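Local coordinates for protein prolyl endopeptidase (Myxococcus xanthus, PDB 2BKL) that probably cleaves oligopeptides after proline, and more slowly perhaps after alanine, as a serine peptidase built from a beta-propeller and an alpha/beta-hydrolase domain, at residues Y451-G454 with G455-V458; A492-D495 with A496-D500; G532-G535 with G536-V539. One frame throughout, in Å; residues are numbered along the deposited sequence.

Interaction 1: residues Y451-G454 with G455-V458; sequences YGYG and GFNV. With ZAH (N-[(benzyloxy)carbonyl]-L-alanyl-L-proline), chain C.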
loop_
_atom_site.group_PDB
_atom_site.type_symbol
_atom_site.label_atom_id
_atom_site.label_comp_id
_atom_site.label_asym_id
_atom_site.label_seq_id
_atom_site.Cartn_x
_atom_site.Cartn_y
_atom_site.Cartn_z
ATOM N N TYR A 451 -9.182 -11.307 6.237
ATOM C CA TYR A 451 -8.645 -10.085 5.655
ATOM C C TYR A 451 -8.550 -10.217 4.133
ATOM O O TYR A 451 -8.186 -11.268 3.592
ATOM C CB TYR A 451 -7.244 -9.870 6.236
ATOM C CG TYR A 451 -6.434 -8.694 5.748
ATOM C CD1 TYR A 451 -6.964 -7.431 5.764
ATOM C CD2 TYR A 451 -5.100 -8.846 5.401
ATOM C CE1 TYR A 451 -6.206 -6.316 5.371
ATOM C CE2 TYR A 451 -4.328 -7.750 5.019
ATOM C CZ TYR A 451 -4.929 -6.497 4.964
ATOM O OH TYR A 451 -4.232 -5.348 4.568
ATOM N N GLY A 452 -8.842 -9.124 3.446
ATOM C CA GLY A 452 -8.686 -9.059 2.009
ATOM C C GLY A 452 -8.521 -7.629 1.533
ATOM O O GLY A 452 -8.682 -6.689 2.291
ATOM N N TYR A 453 -8.152 -7.488 0.262
ATOM C CA TYR A 453 -8.023 -6.180 -0.377
ATOM C C TYR A 453 -8.711 -6.251 -1.727
ATOM O O TYR A 453 -9.852 -5.835 -1.840
ATOM C CB TYR A 453 -6.559 -5.770 -0.462
ATOM C CG TYR A 453 -6.290 -4.379 -1.011
ATOM C CD1 TYR A 453 -6.440 -3.258 -0.222
ATOM C CD2 TYR A 453 -5.839 -4.187 -2.298
ATOM C CE1 TYR A 453 -6.134 -1.997 -0.716
ATOM C CE2 TYR A 453 -5.558 -2.921 -2.807
ATOM C CZ TYR A 453 -5.717 -1.842 -2.017
ATOM O OH TYR A 453 -5.399 -0.592 -2.520
ATOM N N GLY A 454 -8.066 -6.834 -2.730
ATOM C CA GLY A 454 -8.716 -7.148 -3.994
ATOM C C GLY A 454 -8.767 -5.979 -4.949
ATOM O O GLY A 454 -9.825 -5.430 -5.210
ATOM N N GLY A 455 -7.624 -5.608 -5.467
ATOM C CA GLY A 455 -7.556 -4.465 -6.344
ATOM C C GLY A 455 -6.165 -3.967 -6.568
ATOM O O GLY A 455 -5.211 -4.291 -5.853
ATOM N N PHE A 456 -6.043 -3.160 -7.617
ATOM C CA PHE A 456 -4.867 -2.368 -7.899
ATOM C C PHE A 456 -3.591 -3.183 -8.119
ATOM O O PHE A 456 -2.492 -2.679 -7.929
ATOM C CB PHE A 456 -4.676 -1.296 -6.810
ATOM C CG PHE A 456 -5.815 -0.339 -6.741
ATOM C CD1 PHE A 456 -6.944 -0.597 -5.976
ATOM C CD2 PHE A 456 -5.806 0.828 -7.554
ATOM C CE1 PHE A 456 -8.028 0.280 -5.999
ATOM C CE2 PHE A 456 -6.868 1.706 -7.552
ATOM C CZ PHE A 456 -7.980 1.446 -6.777
ATOM N N ASN A 457 -3.729 -4.450 -8.529
ATOM C CA ASN A 457 -2.579 -5.311 -8.782
ATOM C C ASN A 457 -1.758 -5.588 -7.526
ATOM O O ASN A 457 -0.613 -6.034 -7.605
ATOM C CB ASN A 457 -1.722 -4.716 -9.903
ATOM C CG ASN A 457 -1.015 -5.745 -10.722
ATOM O OD1 ASN A 457 -1.580 -6.784 -11.095
ATOM N ND2 ASN A 457 0.258 -5.472 -11.020
ATOM N N VAL A 458 -2.343 -5.364 -6.353
ATOM C CA VAL A 458 -1.681 -5.563 -5.076
ATOM C C VAL A 458 -1.788 -7.014 -4.660
ATOM O O VAL A 458 -2.862 -7.610 -4.738
ATOM C CB VAL A 458 -2.313 -4.647 -4.001
ATOM C CG1 VAL A 458 -1.791 -4.955 -2.596
ATOM C CG2 VAL A 458 -2.019 -3.207 -4.335
HETATM C C1 ZAH C . -6.432 2.593 -0.745
HETATM O O2 ZAH C . -6.752 1.334 -1.293
HETATM C C3 ZAH C . -6.446 3.730 -1.795
HETATM C C4 ZAH C . -7.838 3.931 -2.399
HETATM C C5 ZAH C . -7.897 3.065 -3.651
HETATM C C6 ZAH C . -6.477 2.868 -4.112
HETATM N N7 ZAH C . -5.683 3.428 -3.026
HETATM C C8 ZAH C . -4.360 3.559 -3.097
HETATM O O9 ZAH C . -3.743 4.145 -2.087
HETATM C C10 ZAH C . -3.588 3.328 -4.414
HETATM C C11 ZAH C . -3.329 1.821 -4.427
HETATM N N14 ZAH C . -2.321 4.016 -4.428
HETATM C C15 ZAH C . -2.251 5.314 -4.603
HETATM O O16 ZAH C . -3.315 6.030 -4.862
HETATM O O17 ZAH C . -0.960 5.935 -4.543
HETATM C C18 ZAH C . -0.995 7.384 -4.585
HETATM C C19 ZAH C . 0.361 8.000 -4.225
HETATM C C20 ZAH C . 1.455 7.791 -5.076
HETATM C C21 ZAH C . 2.698 8.337 -4.755
HETATM C C22 ZAH C . 2.839 9.109 -3.599
HETATM C C23 ZAH C . 1.745 9.342 -2.759
HETATM C C24 ZAH C . 0.506 8.783 -3.074
#
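O2 of the covalently bound ligand is gripped twice: Y453 OH donates to it across 2.7 Å, in a loop where Y453 also packs on G455, F456 and V458, and a backbone N-H of N534 is the other donor. The Y453 ring gets there because CG lies anti to the backbone N (chi1 -175°), which carries the phenol out over the turn that follows. G455 O meets that ring at its edge, 3.4 Å from Y453 CE2, while V458 crosses it at about a right angle with V458 CB 3.9 Å from Y453 CE2. Beyond the hydroxyl, F456 lays one face of its ring on the ligand's proline, F456 CZ standing 3.4 Å from ZAH C6; a broad apolar ring suits the saturated pyrrolidine it lies on. Geometry explains the glycines: G454 has a positive phi, and a CB on G455 would clash with G454 O, an oxygen that accepts a bond from K502 NZ. F456 and N457 form the corner of a type I' turn, closed by V458 N to G455 O at 3.1 Å. A tyrosine hydroxyl beside a backbone N-H matches the oxyanion hole of prolyl oligopeptidases, with F456 lining the adjoining proline pocket.

Interaction 2: residues A492-D495 with A496-D500; sequences AWHD and AGRLD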
loop_
_atom_site.group_PDB
_atom_site.type_symbol
_atom_site.label_atom_id
_atom_site.label_comp_id
_atom_site.label_asym_id
_atom_site.label_seq_id
_atom_site.Cartn_x
_atom_site.Cartn_y
_atom_site.Cartn_z
ATOM N N ALA A 492 -4.494 -11.138 -15.854
ATOM C CA ALA A 492 -5.817 -11.702 -15.907
ATOM C C ALA A 492 -6.507 -11.667 -14.538
ATOM O O ALA A 492 -7.713 -11.550 -14.461
ATOM C CB ALA A 492 -5.722 -13.126 -16.393
ATOM N N TRP A 493 -5.736 -11.799 -13.471
ATOM C CA TRP A 493 -6.256 -11.794 -12.088
ATOM C C TRP A 493 -6.707 -10.377 -11.724
ATOM O O TRP A 493 -7.790 -10.175 -11.177
ATOM C CB TRP A 493 -5.187 -12.274 -11.139
ATOM C CG TRP A 493 -5.685 -12.823 -9.835
ATOM C CD1 TRP A 493 -5.464 -12.321 -8.602
ATOM C CD2 TRP A 493 -6.401 -14.039 -9.655
ATOM N NE1 TRP A 493 -6.041 -13.114 -7.645
ATOM C CE2 TRP A 493 -6.629 -14.185 -8.284
ATOM C CE3 TRP A 493 -6.902 -15.018 -10.533
ATOM C CZ2 TRP A 493 -7.281 -15.271 -7.756
ATOM C CZ3 TRP A 493 -7.563 -16.094 -10.005
ATOM C CH2 TRP A 493 -7.750 -16.203 -8.627
ATOM N N HIS A 494 -5.887 -9.397 -12.071
ATOM C CA HIS A 494 -6.169 -8.009 -11.812
ATOM C C HIS A 494 -7.416 -7.590 -12.618
ATOM O O HIS A 494 -8.368 -7.024 -12.077
ATOM C CB HIS A 494 -4.937 -7.142 -12.184
ATOM C CG HIS A 494 -5.146 -5.678 -12.036
ATOM N ND1 HIS A 494 -4.540 -4.768 -12.873
ATOM C CD2 HIS A 494 -5.908 -4.958 -11.179
ATOM C CE1 HIS A 494 -4.919 -3.546 -12.533
ATOM N NE2 HIS A 494 -5.749 -3.630 -11.502
ATOM N N ASP A 495 -7.380 -7.865 -13.911
ATOM C CA ASP A 495 -8.464 -7.432 -14.804
ATOM C C ASP A 495 -9.807 -8.048 -14.462
ATOM O O ASP A 495 -10.848 -7.402 -14.641
ATOM C CB ASP A 495 -8.128 -7.702 -16.270
ATOM C CG ASP A 495 -7.121 -6.726 -16.841
ATOM O OD1 ASP A 495 -6.782 -5.702 -16.186
ATOM O OD2 ASP A 495 -6.599 -6.969 -17.961
ATOM N N ALA A 496 -9.808 -9.274 -13.945
ATOM C CA ALA A 496 -11.057 -9.916 -13.563
ATOM C C ALA A 496 -11.623 -9.397 -12.240
ATOM O O ALA A 496 -12.641 -9.922 -11.763
ATOM C CB ALA A 496 -10.889 -11.417 -13.509
ATOM N N GLY A 497 -11.010 -8.382 -11.640
ATOM C CA GLY A 497 -11.518 -7.796 -10.419
ATOM C C GLY A 497 -11.501 -6.291 -10.436
ATOM O O GLY A 497 -11.304 -5.681 -9.407
ATOM N N ARG A 498 -11.662 -5.698 -11.605
ATOM C CA ARG A 498 -11.734 -4.238 -11.700
ATOM C C ARG A 498 -12.791 -3.806 -12.721
ATOM O O ARG A 498 -13.353 -4.621 -13.475
ATOM C CB ARG A 498 -10.357 -3.675 -12.041
ATOM C CG ARG A 498 -9.909 -3.926 -13.426
ATOM C CD ARG A 498 -8.433 -3.600 -13.610
ATOM N NE ARG A 498 -8.075 -3.600 -15.016
ATOM C CZ ARG A 498 -8.129 -2.546 -15.825
ATOM N NH1 ARG A 498 -8.488 -1.360 -15.388
ATOM N NH2 ARG A 498 -7.805 -2.700 -17.090
ATOM N N LEU A 499 -13.073 -2.506 -12.744
ATOM C CA LEU A 499 -14.071 -1.962 -13.635
ATOM C C LEU A 499 -15.403 -2.718 -13.544
ATOM O O LEU A 499 -15.944 -2.879 -12.465
ATOM C CB LEU A 499 -13.518 -1.843 -15.067
ATOM C CG LEU A 499 -12.274 -0.981 -15.179
ATOM C CD1 LEU A 499 -11.652 -1.095 -16.557
ATOM C CD2 LEU A 499 -12.559 0.496 -14.840
ATOM N N ASP A 500 -15.929 -3.203 -14.667
ATOM C CA ASP A 500 -17.221 -3.875 -14.675
ATOM C C ASP A 500 -17.202 -5.221 -13.956
ATOM O O ASP A 500 -18.261 -5.770 -13.658
ATOM C CB ASP A 500 -17.668 -4.123 -16.123
ATOM C CG ASP A 500 -16.605 -4.845 -16.948
ATOM O OD1 ASP A 500 -15.532 -4.242 -17.223
ATOM O OD2 ASP A 500 -16.717 -6.025 -17.353
#
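D495 and R498 join in a salt bridge across the C-terminal turn of helix 491-495, where the chain of the alpha/beta-hydrolase domain leaves the helix. A496 N still reaches back four residues, to A492 O, whereas G497 N reaches only three, to H494 O at 3.0 Å, so the last turn tightens before the chain departs. The A496 methyl lies against A492 O, CB to O 3.3 Å, and alanine adds nothing beyond CB at this partly exposed helix end.

The arginine does most of the side-chain work. R498 CG stands between the backbone N and the carbonyl carbon (R498 chi1 72°), and from CG to NE the chain is extended, which lays it back along the helix end beside D495. The two side chains run the same way, and R498 NE gives a nearly straight bond of 2.7 Å to D495 OD1. That oxygen is approached on its anti side, from out of the carboxylate plane, but lies close to the guanidinium plane; R498 NH2 adds a weak bond to the same atom. K491 NZ pairs with D495 OD2, so each carboxylate oxygen has a cationic partner.

On the way, the R498 methylene CD passes over one face of the H494 imidazole, a CH-pi contact of 3.7 Å from CD to the ring centroid. H494 has CG anti to the backbone N (chi1 176°), which swings the imidazole round to meet the arginine, and its NE2 is hydrogen-bonded to E577 OE1, which helps fix the ring's rotation. Replacing R498 with an alanine would probably leave D495 OD1 without its charged mate and remove the methylene packed on that imidazole face. Offset toward the ring's rim, R498 CD comes closest to H494 NE2, at 3.4 Å.

Interaction 3: residues G532-G535 with G536-V539; sequences GSNG and GLLV. With ZAH (N-[(benzyloxy)carbonyl]-L-alanyl-L-proline), chain C.
N534 and L537 cross at a slant on the first turn of helix 534-545, N534 OD1 resting 4.0 Å from L537 CD2. The touch is light, and the amide is engaged on other sides: OD1 takes bonds from Y578 OH and K502 NZ, and ND2 gives one to G454 O. Asparagine, with an acceptor and a donor at one end, can serve all three. S533 points away from this turn, its OG anti to the backbone N (chi1 -168°), and S533 OG is covalently joined to ZAH C1 at 1.5 Å. N534 N points at the same group, bonding to ZAH O2 at 2.8 Å in a nearly straight line.

This sharp turn from strand 527-532 into the helix has the form of the nucleophile elbow of alpha/beta-hydrolases, with S533 in a strained backbone conformation of positive phi and H651 against its side chain. Glycines let the chain fold so closely: a CB on G535 would clash with G532 N, and one on G536 would sit 3.2 Å from S533 O. S533 O accepts from L537 N at 3.0 Å and more weakly from G536 N; N534 O and G535 O accept from L538 N and V539 N, respectively.

The apolar side chains of the helix spread to different neighbours. L537 packs on P595, L538 on F506 and F509 of helix 503-518, and V539 on V553 and C555 of strand 552-556.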
loop_
_atom_site.group_PDB
_atom_site.type_symbol
_atom_site.label_atom_id
_atom_site.label_comp_id
_atom_site.label_asym_id
_atom_site.label_seq_id
_atom_site.Cartn_x
_atom_site.Cartn_y
_atom_site.Cartn_z
ATOM N N GLY A 532 -8.936 -2.326 4.644
ATOM C CA GLY A 532 -8.710 -0.876 4.606
ATOM C C GLY A 532 -8.606 -0.266 3.197
ATOM O O GLY A 532 -8.022 -0.969 2.335
ATOM N N SER A 533 -9.153 0.976 2.981
ATOM C CA SER A 533 -9.049 1.738 1.723
ATOM C C SER A 533 -9.899 1.075 0.584
ATOM O O SER A 533 -11.272 1.070 0.702
ATOM C CB SER A 533 -7.556 1.902 1.360
ATOM O OG SER A 533 -7.397 2.867 0.308
ATOM N N ASN A 534 -9.306 0.507 -0.469
ATOM C CA ASN A 534 -10.056 -0.397 -1.327
ATOM C C ASN A 534 -10.526 -1.644 -0.550
ATOM O O ASN A 534 -11.534 -2.251 -0.921
ATOM C CB ASN A 534 -9.120 -0.789 -2.496
ATOM C CG ASN A 534 -9.712 -1.825 -3.385
ATOM O OD1 ASN A 534 -10.662 -1.587 -4.090
ATOM N ND2 ASN A 534 -9.156 -3.042 -3.321
ATOM N N GLY A 535 -9.814 -2.019 0.513
ATOM C CA GLY A 535 -10.265 -3.101 1.391
ATOM C C GLY A 535 -11.432 -2.670 2.277
ATOM O O GLY A 535 -12.195 -3.484 2.783
ATOM N N GLY A 536 -11.521 -1.367 2.538
ATOM C CA GLY A 536 -12.653 -0.824 3.257
ATOM C C GLY A 536 -13.902 -0.927 2.407
ATOM O O GLY A 536 -14.950 -1.280 2.880
ATOM N N LEU A 537 -13.770 -0.602 1.107
ATOM C CA LEU A 537 -14.823 -0.827 0.130
ATOM C C LEU A 537 -15.232 -2.307 0.157
ATOM O O LEU A 537 -16.416 -2.631 0.198
ATOM C CB LEU A 537 -14.324 -0.417 -1.260
ATOM C CG LEU A 537 -15.176 -0.854 -2.435
ATOM C CD1 LEU A 537 -16.578 -0.275 -2.340
ATOM C CD2 LEU A 537 -14.524 -0.442 -3.710
ATOM N N LEU A 538 -14.224 -3.189 0.125
ATOM C CA LEU A 538 -14.472 -4.631 0.169
ATOM C C LEU A 538 -15.382 -5.038 1.299
ATOM O O LEU A 538 -16.394 -5.712 1.090
ATOM C CB LEU A 538 -13.162 -5.390 0.289
ATOM C CG LEU A 538 -13.287 -6.885 0.582
ATOM C CD1 LEU A 538 -13.933 -7.605 -0.590
ATOM C CD2 LEU A 538 -11.902 -7.425 0.860
ATOM N N VAL A 539 -15.049 -4.639 2.519
ATOM C CA VAL A 539 -15.845 -5.090 3.672
ATOM C C VAL A 539 -17.196 -4.382 3.759
ATOM O O VAL A 539 -18.164 -4.962 4.252
ATOM C CB VAL A 539 -15.066 -5.093 5.022
ATOM C CG1 VAL A 539 -13.877 -5.991 4.910
ATOM C CG2 VAL A 539 -14.668 -3.702 5.468
HETATM C C1 ZAH C . -6.432 2.593 -0.745
HETATM O O2 ZAH C . -6.752 1.334 -1.293
HETATM C C3 ZAH C . -6.446 3.730 -1.795
HETATM C C4 ZAH C . -7.838 3.931 -2.399
HETATM C C5 ZAH C . -7.897 3.065 -3.651
HETATM C C6 ZAH C . -6.477 2.868 -4.112
HETATM N N7 ZAH C . -5.683 3.428 -3.026
HETATM C C8 ZAH C . -4.360 3.559 -3.097
HETATM O O9 ZAH C . -3.743 4.145 -2.087
HETATM C C10 ZAH C . -3.588 3.328 -4.414
HETATM C C11 ZAH C . -3.329 1.821 -4.427
HETATM N N14 ZAH C . -2.321 4.016 -4.428
HETATM C C15 ZAH C . -2.251 5.314 -4.603
HETATM O O16 ZAH C . -3.315 6.030 -4.862
HETATM O O17 ZAH C . -0.960 5.935 -4.543
HETATM C C18 ZAH C . -0.995 7.384 -4.585
HETATM C C19 ZAH C . 0.361 8.000 -4.225
HETATM C C20 ZAH C . 1.455 7.791 -5.076
HETATM C C21 ZAH C . 2.698 8.337 -4.755
HETATM C C22 ZAH C . 2.839 9.109 -3.599
HETATM C C23 ZAH C . 1.745 9.342 -2.759
HETATM C C24 ZAH C . 0.506 8.783 -3.074
#

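How the interactions relate
The three contacts follow one another along the chain in the alpha/beta-hydrolase domain. Interaction 1 leaves strand 448-451 of the central mixed sheet, and interaction 3 leaves the adjacent parallel strand 527-532, their centres about 9 Å apart; both touch the ligand and together supply what is probably the oxyanion hole, and the serine that carries the ligand. Interaction 2, on helix 491-495 and the loop after it, lies about 11 Å from interaction 1, centre to centre, and packs against it where H494 meets F456 and N457. It does not touch interaction 3, whose nearest atoms are about 7 Å away. E577, bonded to both F456 and H494, ties the 455-458 turn to that helix end.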